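Local coordinates for PlyCB (Streptococcus phage C1, PDB 4F87), which forms the octameric ring of the phage endolysin PlyC and binds the cell wall of the streptococcal host, at residues Gln15-His20 against Pro54-Ser59. Numbering follows the deposited sequence. Where two conformers were deposited one is given.
Sequences QGFLFH and PSINIS
Leu18, Phe19 and His20 pair in register with Ser55, Ile56 and Asn57 as parallel strands of a mixed sheet. The strand axes come within 4.7 Å and diverge by 42°. Leu18 N donates to Pro54 O at 2.9 Å. Ile56 N returns a bond to Leu18 O. The next rung, from His20 N to Ile56 O, is long and weak. Ile58 N then closes the ladder on His20 O at 3.0 Å.

On one face Phe17, Phe19, Ile56 and Ile58 form a hydrophobic layer; helix 63-70 packs on Phe17, Phe19 and Ile58. Ile56 CD1 lies over one face of the Phe17 ring, toward its rim. Ile58 CD1 touches both phenylalanines, 3.7 Å from Phe17 CE1 and 3.6 Å from Phe19 CB. Phe32 of strand 29-33, the other neighbour of strand 16-20, meets both rings.

Leu18, Ser55, His20 and Asn57 occupy the other face, where Leu18 packs on helix 43-50. The His20 ring sits between its own backbone N and carbonyl carbon (chi1 74°), which brings it alongside the Asn57 amide, their planes 57° apart. His20 also stacks on Tyr29, a residue that interacts with the host cell wall. Ser55 OG is held by Gln50 of helix 43-50 and by a water. That water lies in the plane of the His20 ring, 2.7 Å from ND1, and donates to Ile56 O, the acceptor of the weak rung, at 2.8 Å.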
ATOM      1  N   GLN B  15       7.442  11.100  -8.426  1.00 22.21           N
ATOM      2  CA  GLN B  15       6.054  11.024  -8.879  1.00 21.40           C
ATOM      3  C   GLN B  15       5.851  12.170  -9.851  1.00 22.23           C
ATOM      4  O   GLN B  15       6.203  13.304  -9.537  1.00 23.72           O
ATOM      5  CB  GLN B  15       5.057  11.153  -7.711  1.00 23.79           C
ATOM      6  CG  GLN B  15       5.032   9.908  -6.845  1.00 29.81           C
ATOM      7  CD  GLN B  15       4.068  10.038  -5.688  1.00 48.28           C
ATOM      8  OE1 GLN B  15       2.886  10.317  -5.864  1.00 45.39           O
ATOM      9  NE2 GLN B  15       4.556   9.814  -4.480  1.00 54.44           N
ATOM     10  N   GLY B  16       5.307  11.879 -11.018  1.00 19.17           N
ATOM     11  CA  GLY B  16       5.063  12.938 -11.990  1.00 18.97           C
ATOM     12  C   GLY B  16       4.986  12.421 -13.393  1.00 18.27           C
ATOM     13  O   GLY B  16       4.749  11.230 -13.616  1.00 19.37           O
ATOM     14  N   PHE B  17       5.186  13.326 -14.356  1.00 17.24           N
ATOM     15  CA  PHE B  17       5.113  12.929 -15.743  1.00 16.25           C
ATOM     16  C   PHE B  17       5.831  13.946 -16.601  1.00 16.89           C
ATOM     17  O   PHE B  17       5.952  15.122 -16.224  1.00 17.15           O
ATOM     18  CB  PHE B  17       3.636  12.797 -16.225  1.00 17.97           C
ATOM     19  CG  PHE B  17       2.771  14.012 -15.987  1.00 17.63           C
ATOM     20  CD1 PHE B  17       2.708  15.037 -16.925  1.00 18.40           C
ATOM     21  CD2 PHE B  17       2.018  14.135 -14.824  1.00 20.58           C
ATOM     22  CE1 PHE B  17       1.938  16.179 -16.686  1.00 18.75           C
ATOM     23  CE2 PHE B  17       1.205  15.264 -14.617  1.00 22.89           C
ATOM     24  CZ  PHE B  17       1.169  16.267 -15.552  1.00 20.18           C
ATOM     25  N   LEU B  18       6.283  13.486 -17.759  1.00 15.92           N
ATOM     26  CA  LEU B  18       6.800  14.363 -18.811  1.00 15.78           C
ATOM     27  C   LEU B  18       5.602  14.797 -19.667  1.00 16.98           C
ATOM     28  O   LEU B  18       4.624  14.030 -19.816  1.00 16.00           O
ATOM     29  CB  LEU B  18       7.742  13.583 -19.713  1.00 16.46           C
ATOM     30  CG  LEU B  18       9.082  13.279 -19.078  1.00 18.79           C
ATOM     31  CD1 LEU B  18       9.631  11.996 -19.636  1.00 21.24           C
ATOM     32  CD2 LEU B  18      10.069  14.425 -19.358  1.00 20.92           C
ATOM     33  N   PHE B  19       5.681  16.003 -20.243  1.00 15.25           N
ATOM     34  CA  PHE B  19       4.639  16.451 -21.147  1.00 15.25           C
ATOM     35  C   PHE B  19       5.207  17.253 -22.294  1.00 16.24           C
ATOM     36  O   PHE B  19       6.235  17.943 -22.158  1.00 16.46           O
ATOM     37  CB  PHE B  19       3.503  17.218 -20.413  1.00 15.90           C
ATOM     38  CG  PHE B  19       3.874  18.464 -19.641  1.00 15.52           C
ATOM     39  CD1 PHE B  19       3.562  19.730 -20.137  1.00 16.66           C
ATOM     40  CD2 PHE B  19       4.470  18.372 -18.387  1.00 16.52           C
ATOM     41  CE1 PHE B  19       3.842  20.872 -19.393  1.00 16.89           C
ATOM     42  CE2 PHE B  19       4.776  19.522 -17.657  1.00 17.80           C
ATOM     43  CZ  PHE B  19       4.448  20.763 -18.159  1.00 16.50           C
ATOM     44  N   HIS B  20       4.560  17.135 -23.453  1.00 14.42           N
ATOM     45  CA  HIS B  20       4.905  17.899 -24.648  1.00 14.32           C
ATOM     46  C   HIS B  20       3.665  17.959 -25.524  1.00 14.94           C
ATOM     47  O   HIS B  20       2.704  17.203 -25.288  1.00 14.89           O
ATOM     48  CB  HIS B  20       6.070  17.230 -25.435  1.00 15.77           C
ATOM     49  CG  HIS B  20       5.675  15.996 -26.180  1.00 16.66           C
ATOM     50  ND1 HIS B  20       5.468  14.793 -25.523  1.00 17.40           N
ATOM     51  CD2 HIS B  20       5.405  15.828 -27.493  1.00 18.54           C
ATOM     52  CE1 HIS B  20       5.101  13.930 -26.452  1.00 18.85           C
ATOM     53  NE2 HIS B  20       5.055  14.499 -27.659  1.00 19.77           N
ATOM     54  N   PRO B  54       5.578   8.326 -16.477  1.00 17.00           N
ATOM     55  CA  PRO B  54       4.863   8.396 -17.762  1.00 17.11           C
ATOM     56  C   PRO B  54       5.212   9.654 -18.555  1.00 17.71           C
ATOM     57  O   PRO B  54       5.665  10.663 -17.992  1.00 17.42           O
ATOM     58  CB  PRO B  54       3.381   8.408 -17.372  1.00 20.79           C
ATOM     59  CG  PRO B  54       3.337   8.571 -15.912  1.00 24.60           C
ATOM     60  CD  PRO B  54       4.678   8.353 -15.308  1.00 18.97           C
ATOM     61  N   SER B  55       4.981   9.584 -19.869  1.00 17.60           N
ATOM     62  CA  SER B  55       5.222  10.682 -20.797  1.00 16.27           C
ATOM     63  C   SER B  55       3.941  10.842 -21.616  1.00 17.98           C
ATOM     64  O   SER B  55       3.502   9.913 -22.300  1.00 19.48           O
ATOM     65  CB  SER B  55       6.410  10.320 -21.672  1.00 19.15           C
ATOM     66  OG  SER B  55       6.685  11.352 -22.600  1.00 21.38           O
ATOM     67  N   ILE B  56       3.278  11.976 -21.423  1.00 15.09           N
ATOM     68  CA  ILE B  56       1.972  12.201 -22.045  1.00 14.60           C
ATOM     69  C   ILE B  56       1.968  13.466 -22.880  1.00 16.27           C
ATOM     70  O   ILE B  56       2.891  14.291 -22.818  1.00 16.40           O
ATOM     71  CB  ILE B  56       0.848  12.229 -20.964  1.00 16.81           C
ATOM     72  CG1 ILE B  56       0.970  13.469 -20.041  1.00 17.03           C
ATOM     73  CG2 ILE B  56       0.810  10.891 -20.170  1.00 17.40           C
ATOM     74  CD1 ILE B  56      -0.289  13.703 -19.129  1.00 19.13           C
ATOM     75  N   ASN B  57       0.906  13.637 -23.659  1.00 15.78           N
ATOM     76  CA  ASN B  57       0.746  14.817 -24.491  1.00 14.98           C
ATOM     77  C   ASN B  57      -0.220  15.806 -23.839  1.00 15.90           C
ATOM     78  O   ASN B  57      -1.290  15.397 -23.351  1.00 15.82           O
ATOM     79  CB  ASN B  57       0.185  14.429 -25.848  1.00 16.63           C
ATOM     80  CG  ASN B  57       1.164  13.790 -26.786  1.00 18.92           C
ATOM     81  OD1 ASN B  57       1.378  14.263 -27.924  1.00 24.02           O
ATOM     82  ND2 ASN B  57       1.666  12.641 -26.427  1.00 19.89           N
ATOM     83  N   ILE B  58       0.142  17.092 -23.826  1.00 15.22           N
ATOM     84  CA  ILE B  58      -0.692  18.163 -23.285  1.00 14.74           C
ATOM     85  C   ILE B  58      -0.601  19.313 -24.280  1.00 16.80           C
ATOM     86  O   ILE B  58       0.507  19.782 -24.603  1.00 16.82           O
ATOM     87  CB  ILE B  58      -0.251  18.621 -21.874  1.00 16.23           C
ATOM     88  CG1 ILE B  58      -0.313  17.447 -20.881  1.00 15.42           C
ATOM     89  CG2 ILE B  58      -1.139  19.797 -21.386  1.00 17.16           C
ATOM     90  CD1 ILE B  58       0.070  17.814 -19.451  1.00 19.32           C
ATOM     91  N   SER B  59      -1.735  19.767 -24.781  1.00 15.51           N
ATOM     92  CA  SER B  59      -1.746  20.884 -25.704  0.50 15.51           C
ATOM     93  C   SER B  59      -1.213  22.149 -24.998  1.00 18.45           C
ATOM     94  O   SER B  59      -1.409  22.309 -23.777  1.00 18.50           O
ATOM     95  CB  SER B  59      -3.173  21.088 -26.179  0.50 18.66           C
ATOM     96  OG  SER B  59      -3.348  22.161 -27.086  0.50 21.09           O
TER
HETATM   97  O   HOH W   1       5.663  13.870 -22.975  1.00 19.01           O